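Local coordinates for protein nicotinate-nucleotide diphosphorylase (Carboxylating) (Streptococcus pyogenes GA06023, PDB 5HUO) that probably converts quinolinate and 5-phospho-alpha-D-ribose 1-diphosphate into nicotinate ribonucleotide, carbon dioxide and diphosphate, a step of NAD(+) biosynthesis, at residues A[97-100]-A[101-105]. Residues are numbered along the deposited sequence; the frame is centred on the assembly and turned at random.
Sequences FQNP and HQFKD
A type I beta turn from Asn99 to Gln102, with Pro100 and His101 at its corners, brings the side chain of Asn99 against the backbone of Phe103. Its defining bond runs from Gln102 N to Asn99 O at 3.0 Å, with an N-H...O angle of 161°. Backbone torsions agree: Pro100 and His101 both have values expected at the two corners of a type I turn, and the proline ring suits the phi of the first.

The Asn99 side chain adds two bonds one residue beyond the turn. With CG anti to the backbone N (chi1 -166°), the carboxamide reaches across the mouth of the turn and meets both polar backbone groups of Phe103. Phe103 N donates to Asn99 OD1 at 3.0 Å, arriving above the carbonyl plane rather than within it. In return, Asn99 ND2 donates to Phe103 O at 3.0 Å; here the nitrogen lies in the carbonyl plane on a lone pair, although the N-H...O angle is a bent 145°. One side-chain amide thus grips the N-H and C=O of a single residue, which restrains the rotation of the carboxamide and supports the modelled placing of its oxygen and nitrogen. A water oxygen accepts from His101 N at 3.0 Å and lies 2.8 Å from Asn99 OD1, to which it can donate.

The turn lies at the surface, where the chain leaves strand 95-98, an edge strand, within this chain, of an antiparallel sheet that strand 304-311 near the C-terminus completes, and heads for strand 108-109. Phe103 touches Leu79 and Asp113.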
loop_
_atom_site.group_PDB
_atom_site.type_symbol
_atom_site.label_atom_id
_atom_site.label_comp_id
_atom_site.label_asym_id
_atom_site.label_seq_id
_atom_site.Cartn_x
_atom_site.Cartn_y
_atom_site.Cartn_z
ATOM N N PHE A 97 20.444 -16.605 -15.751
ATOM C CA PHE A 97 21.762 -16.001 -15.727
ATOM C C PHE A 97 22.839 -17.008 -15.870
ATOM O O PHE A 97 22.671 -18.139 -15.546
ATOM C CB PHE A 97 21.974 -15.256 -14.431
ATOM C CG PHE A 97 20.949 -14.194 -14.176
ATOM C CD1 PHE A 97 21.148 -12.915 -14.621
ATOM C CD2 PHE A 97 19.784 -14.480 -13.518
ATOM C CE1 PHE A 97 20.185 -11.928 -14.396
ATOM C CE2 PHE A 97 18.843 -13.490 -13.292
ATOM C CZ PHE A 97 19.034 -12.227 -13.737
ATOM N N GLN A 98 23.956 -16.570 -16.377
ATOM C CA GLN A 98 25.150 -17.376 -16.425
ATOM C C GLN A 98 26.251 -16.555 -15.786
ATOM O O GLN A 98 26.390 -15.364 -16.076
ATOM C CB GLN A 98 25.504 -17.714 -17.842
ATOM C CG GLN A 98 24.803 -18.946 -18.380
ATOM C CD GLN A 98 24.920 -19.085 -19.907
ATOM O OE1 GLN A 98 25.645 -18.345 -20.581
ATOM N NE2 GLN A 98 24.236 -20.054 -20.441
ATOM N N ASN A 99 27.063 -17.201 -14.958
ATOM C CA ASN A 99 28.139 -16.523 -14.253
ATOM C C ASN A 99 29.444 -17.297 -14.489
ATOM O O ASN A 99 29.919 -18.004 -13.601
ATOM C CB ASN A 99 27.816 -16.421 -12.754
ATOM C CG ASN A 99 28.705 -15.439 -12.019
ATOM O OD1 ASN A 99 29.790 -15.017 -12.492
ATOM N ND2 ASN A 99 28.288 -15.096 -10.852
ATOM N N PRO A 100 30.052 -17.127 -15.663
ATOM C CA PRO A 100 31.269 -17.805 -16.072
ATOM C C PRO A 100 32.390 -17.768 -15.083
ATOM O O PRO A 100 33.079 -18.774 -14.940
ATOM C CB PRO A 100 31.713 -17.014 -17.303
ATOM C CG PRO A 100 30.468 -16.470 -17.873
ATOM C CD PRO A 100 29.659 -16.107 -16.659
ATOM N N HIS A 101 32.586 -16.657 -14.403
ATOM C CA HIS A 101 33.714 -16.508 -13.477
ATOM C C HIS A 101 33.345 -16.630 -11.987
ATOM O O HIS A 101 34.166 -16.359 -11.114
ATOM C CB HIS A 101 34.396 -15.185 -13.715
ATOM C CG HIS A 101 35.015 -15.082 -15.038
ATOM N ND1 HIS A 101 35.893 -16.006 -15.512
ATOM C CD2 HIS A 101 34.885 -14.160 -16.003
ATOM C CE1 HIS A 101 36.287 -15.668 -16.718
ATOM N NE2 HIS A 101 35.678 -14.560 -17.050
ATOM N N GLN A 102 32.118 -17.059 -11.725
ATOM C CA GLN A 102 31.638 -17.270 -10.375
ATOM C C GLN A 102 31.776 -16.055 -9.513
ATOM O O GLN A 102 32.185 -16.152 -8.343
ATOM C CB GLN A 102 32.335 -18.467 -9.741
ATOM C CG GLN A 102 31.894 -19.718 -10.474
ATOM C CD GLN A 102 32.527 -21.008 -9.973
ATOM O OE1 GLN A 102 33.597 -21.436 -10.466
ATOM N NE2 GLN A 102 31.890 -21.642 -8.990
ATOM N N PHE A 103 31.485 -14.912 -10.068
ATOM C CA PHE A 103 31.575 -13.624 -9.316
ATOM C C PHE A 103 30.564 -13.580 -8.200
ATOM O O PHE A 103 29.446 -14.027 -8.347
ATOM C CB PHE A 103 31.305 -12.387 -10.231
ATOM C CG PHE A 103 32.515 -11.789 -10.851
ATOM C CD1 PHE A 103 33.393 -11.015 -10.111
ATOM C CD2 PHE A 103 32.786 -11.997 -12.195
ATOM C CE1 PHE A 103 34.538 -10.480 -10.685
ATOM C CE2 PHE A 103 33.945 -11.467 -12.793
ATOM C CZ PHE A 103 34.830 -10.717 -12.027
ATOM N N LYS A 104 30.962 -13.023 -7.084
ATOM C CA LYS A 104 29.994 -12.756 -6.002
ATOM C C LYS A 104 30.307 -11.485 -5.248
ATOM O O LYS A 104 31.414 -10.908 -5.365
ATOM C CB LYS A 104 29.852 -13.921 -5.031
ATOM C CG LYS A 104 31.115 -14.348 -4.351
ATOM C CD LYS A 104 30.946 -15.766 -3.814
ATOM C CE LYS A 104 32.279 -16.321 -3.273
ATOM N NZ LYS A 104 32.569 -15.782 -1.906
ATOM N N ASP A 105 29.308 -11.009 -4.504
ATOM C CA ASP A 105 29.467 -9.752 -3.751
ATOM C C ASP A 105 30.686 -9.891 -2.846
ATOM O O ASP A 105 30.894 -10.918 -2.262
ATOM C CB ASP A 105 28.223 -9.404 -2.943
ATOM C CG ASP A 105 27.159 -8.769 -3.774
ATOM O OD1 ASP A 105 27.330 -8.626 -5.016
ATOM O OD2 ASP A 105 26.098 -8.402 -3.224
HETATM O O HOH W 1 31.134 -14.118 -14.809
#